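Local atomic coordinates of putative lipoprotein (Bacteroides fragilis, PDB entry 3QNK), a protein that probably binds glycans or other nutrients at the outer membrane as a SusD-like lipoprotein. Residues Thr180-Glu192 against Val201-Tyr213. Sequence-based numbering, arbitrary orientation.
Sequences TKGAAYALKSRVE and VIKSCAEVYKLGY
T180 meets Y213 where two antiparallel helices form an alpha-hairpin, consistent with the TPR-like helical pairs of the SusD fold. The axes of helix segments 181-192 and 201-209 come within 8.4 Å, with 158° between their directions. T180 is the N-cap of the first helix. Its OG1 accepts from A183 N at 3.1 Å and donates to Y213 OH at 3.2 Å. One hydroxyl thus ties the helix start to the chain beyond the second helix. G182 follows, with its CA 3.4 Å from L211 CD1. The same CA lies at the edge of the Y213 ring, near its plane. G182 has no side chain, and its backbone itself meets L211 and Y213. Y185 points toward the second helix and lays one ring face against E207. E207 CB sits 3.6 Å from the centroid of the Y185 ring, almost on the ring normal, in a CH-pi contact. E207 CG stands beside its own backbone N (chi1 -72°), which places it over the ring near CE1 and CZ. The chain then bends at chi2, and the carboxylate turns off to a salt bridge with K210. Y185 CB packs on V208 CG2. K188 reaches S204 with its amine, donating to S204 OG, and makes a weaker, charged bond to E192 OE2. S189 sets its CB against S204 CB, while its OG donates to A186 O and bonds N397 of helix 391-405. S204 is a knob in the hole formed by Y185, K188, S189 and E192. E192 CB packs on V201 CG2. Its side chain extends beyond CG, bringing the carboxylate to the buried S204 hydroxyl. S204 OG donates to E192 OE1 on the syn side at 2.7 Å, 16° out of the carboxylate plane.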
loop_
_atom_site.group_PDB
_atom_site.type_symbol
_atom_site.label_atom_id
_atom_site.label_comp_id
_atom_site.label_asym_id
_atom_site.label_seq_id
_atom_site.Cartn_x
_atom_site.Cartn_y
_atom_site.Cartn_z
ATOM N N THR B 180 -11.617 -24.984 -7.675
ATOM C CA THR B 180 -12.029 -26.230 -8.344
ATOM C C THR B 180 -11.986 -26.076 -9.850
ATOM O O THR B 180 -11.778 -24.961 -10.354
ATOM C CB THR B 180 -13.455 -26.607 -7.916
ATOM O OG1 THR B 180 -14.353 -25.477 -8.084
ATOM C CG2 THR B 180 -13.496 -27.154 -6.487
ATOM N N LYS B 181 -12.218 -27.185 -10.573
ATOM C CA LYS B 181 -12.310 -27.223 -12.028
ATOM C C LYS B 181 -13.467 -26.284 -12.441
ATOM O O LYS B 181 -13.305 -25.449 -13.333
ATOM C CB LYS B 181 -12.543 -28.678 -12.457
ATOM C CG LYS B 181 -12.376 -29.021 -13.925
ATOM C CD LYS B 181 -12.730 -30.503 -14.121
ATOM C CE LYS B 181 -11.865 -31.213 -15.137
ATOM N NZ LYS B 181 -10.420 -31.300 -14.742
ATOM N N GLY B 182 -14.564 -26.352 -11.686
ATOM C CA GLY B 182 -15.747 -25.523 -11.853
ATOM C C GLY B 182 -15.468 -24.053 -11.688
ATOM O O GLY B 182 -15.917 -23.251 -12.512
ATOM N N ALA B 183 -14.698 -23.676 -10.644
ATOM C CA ALA B 183 -14.335 -22.276 -10.424
ATOM C C ALA B 183 -13.566 -21.732 -11.628
ATOM O O ALA B 183 -13.869 -20.636 -12.100
ATOM C CB ALA B 183 -13.520 -22.138 -9.147
ATOM N N ALA B 184 -12.626 -22.529 -12.174
ATOM C CA ALA B 184 -11.824 -22.136 -13.335
ATOM C C ALA B 184 -12.712 -21.946 -14.572
ATOM O O ALA B 184 -12.594 -20.920 -15.237
ATOM C CB ALA B 184 -10.744 -23.159 -13.604
ATOM N N TYR B 185 -13.640 -22.891 -14.844
ATOM C CA TYR B 185 -14.550 -22.785 -15.982
ATOM C C TYR B 185 -15.496 -21.608 -15.807
ATOM O O TYR B 185 -15.732 -20.864 -16.770
ATOM C CB TYR B 185 -15.339 -24.084 -16.191
ATOM C CG TYR B 185 -14.641 -25.106 -17.065
ATOM C CD1 TYR B 185 -14.418 -24.862 -18.419
ATOM C CD2 TYR B 185 -14.288 -26.362 -16.561
ATOM C CE1 TYR B 185 -13.779 -25.803 -19.227
ATOM C CE2 TYR B 185 -13.686 -27.330 -17.371
ATOM C CZ TYR B 185 -13.435 -27.047 -18.704
ATOM O OH TYR B 185 -12.830 -27.993 -19.504
ATOM N N ALA B 186 -16.020 -21.419 -14.578
ATOM C CA ALA B 186 -16.909 -20.307 -14.254
ATOM C C ALA B 186 -16.188 -18.956 -14.460
ATOM O O ALA B 186 -16.767 -18.076 -15.098
ATOM C CB ALA B 186 -17.425 -20.433 -12.834
ATOM N N LEU B 187 -14.917 -18.817 -14.015
ATOM C CA LEU B 187 -14.200 -17.563 -14.232
ATOM C C LEU B 187 -13.942 -17.377 -15.710
ATOM O O LEU B 187 -14.147 -16.264 -16.201
ATOM C CB LEU B 187 -12.891 -17.450 -13.417
ATOM C CG LEU B 187 -12.183 -16.050 -13.376
ATOM C CD1 LEU B 187 -13.100 -14.956 -12.884
ATOM C CD2 LEU B 187 -10.927 -16.076 -12.525
ATOM N N LYS B 188 -13.598 -18.467 -16.431
ATOM C CA LYS B 188 -13.332 -18.474 -17.868
ATOM C C LYS B 188 -14.516 -17.883 -18.619
ATOM O O LYS B 188 -14.315 -16.949 -19.400
ATOM C CB LYS B 188 -13.015 -19.901 -18.363
ATOM C CG LYS B 188 -12.142 -19.994 -19.609
ATOM C CD LYS B 188 -11.546 -21.383 -19.867
ATOM C CE LYS B 188 -11.451 -21.702 -21.356
ATOM N NZ LYS B 188 -12.637 -22.458 -21.888
ATOM N N SER B 189 -15.759 -18.352 -18.320
ATOM C CA SER B 189 -16.985 -17.872 -18.986
ATOM C C SER B 189 -17.182 -16.353 -18.801
ATOM O O SER B 189 -17.585 -15.699 -19.765
ATOM C CB SER B 189 -18.221 -18.633 -18.503
ATOM O OG SER B 189 -18.651 -18.282 -17.197
ATOM N N ARG B 190 -16.883 -15.784 -17.602
ATOM C CA ARG B 190 -17.019 -14.339 -17.378
ATOM C C ARG B 190 -15.964 -13.566 -18.155
ATOM O O ARG B 190 -16.321 -12.600 -18.839
ATOM C CB ARG B 190 -16.927 -13.989 -15.901
ATOM C CG ARG B 190 -17.379 -12.566 -15.632
ATOM C CD ARG B 190 -16.827 -12.084 -14.324
ATOM N NE ARG B 190 -17.488 -12.745 -13.203
ATOM C CZ ARG B 190 -17.220 -12.510 -11.924
ATOM N NH1 ARG B 190 -16.282 -11.633 -11.585
ATOM N NH2 ARG B 190 -17.883 -13.155 -10.974
ATOM N N VAL B 191 -14.660 -14.005 -18.063
ATOM C CA VAL B 191 -13.528 -13.408 -18.792
ATOM C C VAL B 191 -13.827 -13.422 -20.329
ATOM O O VAL B 191 -13.640 -12.398 -21.001
ATOM C CB VAL B 191 -12.199 -14.109 -18.441
ATOM C CG1 VAL B 191 -11.045 -13.536 -19.243
ATOM C CG2 VAL B 191 -11.899 -13.973 -16.960
ATOM N N GLU B 192 -14.364 -14.538 -20.843
ATOM C CA GLU B 192 -14.743 -14.677 -22.244
ATOM C C GLU B 192 -15.908 -13.746 -22.606
ATOM O O GLU B 192 -15.926 -13.187 -23.701
ATOM C CB GLU B 192 -15.113 -16.132 -22.581
ATOM C CG GLU B 192 -13.945 -17.116 -22.568
ATOM C CD GLU B 192 -14.296 -18.599 -22.505
ATOM O OE1 GLU B 192 -15.353 -18.940 -21.929
ATOM O OE2 GLU B 192 -13.501 -19.429 -23.009
ATOM N N VAL B 201 -17.947 -18.714 -24.392
ATOM C CA VAL B 201 -18.743 -18.608 -23.157
ATOM C C VAL B 201 -19.669 -19.816 -23.012
ATOM O O VAL B 201 -19.671 -20.449 -21.957
ATOM C CB VAL B 201 -19.570 -17.302 -23.092
ATOM C CG1 VAL B 201 -20.407 -17.231 -21.816
ATOM C CG2 VAL B 201 -18.688 -16.077 -23.197
ATOM N N ILE B 202 -20.431 -20.132 -24.095
ATOM C CA ILE B 202 -21.397 -21.219 -24.186
ATOM C C ILE B 202 -20.732 -22.571 -23.860
ATOM O O ILE B 202 -21.320 -23.378 -23.129
ATOM C CB ILE B 202 -22.075 -21.219 -25.588
ATOM C CG1 ILE B 202 -22.841 -19.902 -25.811
ATOM C CG2 ILE B 202 -23.005 -22.450 -25.752
ATOM C CD1 ILE B 202 -23.161 -19.555 -27.231
ATOM N N LYS B 203 -19.516 -22.785 -24.386
ATOM C CA LYS B 203 -18.731 -23.998 -24.192
ATOM C C LYS B 203 -18.291 -24.104 -22.733
ATOM O O LYS B 203 -18.442 -25.173 -22.130
ATOM C CB LYS B 203 -17.530 -24.029 -25.140
ATOM C CG LYS B 203 -17.896 -24.290 -26.609
ATOM C CD LYS B 203 -16.694 -24.782 -27.436
ATOM C CE LYS B 203 -16.623 -24.231 -28.843
ATOM N NZ LYS B 203 -15.538 -23.211 -28.998
ATOM N N SER B 204 -17.804 -22.988 -22.147
ATOM C CA SER B 204 -17.383 -22.932 -20.743
ATOM C C SER B 204 -18.554 -23.212 -19.783
ATOM O O SER B 204 -18.397 -23.992 -18.842
ATOM C CB SER B 204 -16.758 -21.587 -20.430
ATOM O OG SER B 204 -15.541 -21.479 -21.139
ATOM N N CYS B 205 -19.733 -22.630 -20.070
ATOM C CA CYS B 205 -20.965 -22.809 -19.305
ATOM C C CYS B 205 -21.411 -24.264 -19.359
ATOM O O CYS B 205 -21.801 -24.811 -18.325
ATOM C CB CYS B 205 -22.060 -21.880 -19.820
ATOM S SG CYS B 205 -21.773 -20.133 -19.486
ATOM N N ALA B 206 -21.311 -24.906 -20.549
ATOM C CA ALA B 206 -21.699 -26.315 -20.770
ATOM C C ALA B 206 -20.922 -27.242 -19.826
ATOM O O ALA B 206 -21.467 -28.236 -19.331
ATOM C CB ALA B 206 -21.458 -26.709 -22.221
ATOM N N GLU B 207 -19.659 -26.869 -19.539
ATOM C CA GLU B 207 -18.792 -27.627 -18.661
ATOM C C GLU B 207 -19.237 -27.544 -17.199
ATOM O O GLU B 207 -19.244 -28.560 -16.515
ATOM C CB GLU B 207 -17.339 -27.166 -18.816
ATOM C CG GLU B 207 -16.725 -27.593 -20.136
ATOM C CD GLU B 207 -16.819 -29.063 -20.480
ATOM O OE1 GLU B 207 -16.609 -29.915 -19.584
ATOM O OE2 GLU B 207 -17.110 -29.358 -21.659
ATOM N N VAL B 208 -19.647 -26.364 -16.737
ATOM C CA VAL B 208 -20.089 -26.144 -15.357
ATOM C C VAL B 208 -21.429 -26.880 -15.084
ATOM O O VAL B 208 -21.639 -27.409 -13.974
ATOM C CB VAL B 208 -20.169 -24.635 -15.043
ATOM C CG1 VAL B 208 -20.471 -24.389 -13.565
ATOM C CG2 VAL B 208 -18.879 -23.941 -15.437
ATOM N N TYR B 209 -22.294 -26.974 -16.126
ATOM C CA TYR B 209 -23.582 -27.658 -16.015
ATOM C C TYR B 209 -23.411 -29.156 -15.696
ATOM O O TYR B 209 -24.311 -29.779 -15.113
ATOM C CB TYR B 209 -24.401 -27.496 -17.303
ATOM C CG TYR B 209 -24.851 -26.083 -17.623
ATOM C CD1 TYR B 209 -25.420 -25.265 -16.644
ATOM C CD2 TYR B 209 -24.786 -25.591 -18.923
ATOM C CE1 TYR B 209 -25.877 -23.980 -16.948
ATOM C CE2 TYR B 209 -25.199 -24.292 -19.229
ATOM C CZ TYR B 209 -25.755 -23.491 -18.242
ATOM O OH TYR B 209 -26.179 -22.220 -18.565
ATOM N N LYS B 210 -22.246 -29.714 -16.051
ATOM C CA LYS B 210 -21.906 -31.114 -15.849
ATOM C C LYS B 210 -21.261 -31.388 -14.471
ATOM O O LYS B 210 -21.155 -32.557 -14.072
ATOM C CB LYS B 210 -20.926 -31.571 -16.961
ATOM C CG LYS B 210 -21.476 -31.502 -18.380
ATOM C CD LYS B 210 -20.396 -31.823 -19.412
ATOM C CE LYS B 210 -20.754 -31.287 -20.783
ATOM N NZ LYS B 210 -19.618 -31.415 -21.736
ATOM N N LEU B 211 -20.839 -30.337 -13.754
ATOM C CA LEU B 211 -20.077 -30.479 -12.514
ATOM C C LEU B 211 -20.906 -30.569 -11.214
ATOM O O LEU B 211 -20.335 -30.458 -10.112
ATOM C CB LEU B 211 -19.051 -29.337 -12.422
ATOM C CG LEU B 211 -17.944 -29.447 -13.459
ATOM C CD1 LEU B 211 -17.132 -28.195 -13.533
ATOM C CD2 LEU B 211 -17.089 -30.692 -13.240
ATOM N N GLY B 212 -22.202 -30.857 -11.346
ATOM C CA GLY B 212 -23.082 -31.022 -10.197
ATOM C C GLY B 212 -23.369 -29.798 -9.342
ATOM O O GLY B 212 -23.599 -29.925 -8.137
ATOM N N TYR B 213 -23.376 -28.595 -9.928
ATOM C CA TYR B 213 -23.790 -27.441 -9.129
ATOM C C TYR B 213 -25.340 -27.373 -9.173
ATOM O O TYR B 213 -25.957 -28.026 -10.011
ATOM C CB TYR B 213 -23.119 -26.143 -9.619
ATOM C CG TYR B 213 -21.631 -26.094 -9.357
ATOM C CD1 TYR B 213 -21.137 -25.830 -8.080
ATOM C CD2 TYR B 213 -20.718 -26.312 -10.377
ATOM C CE1 TYR B 213 -19.773 -25.818 -7.819
ATOM C CE2 TYR B 213 -19.346 -26.285 -10.134
ATOM C CZ TYR B 213 -18.876 -26.037 -8.851
ATOM O OH TYR B 213 -17.523 -25.963 -8.593
#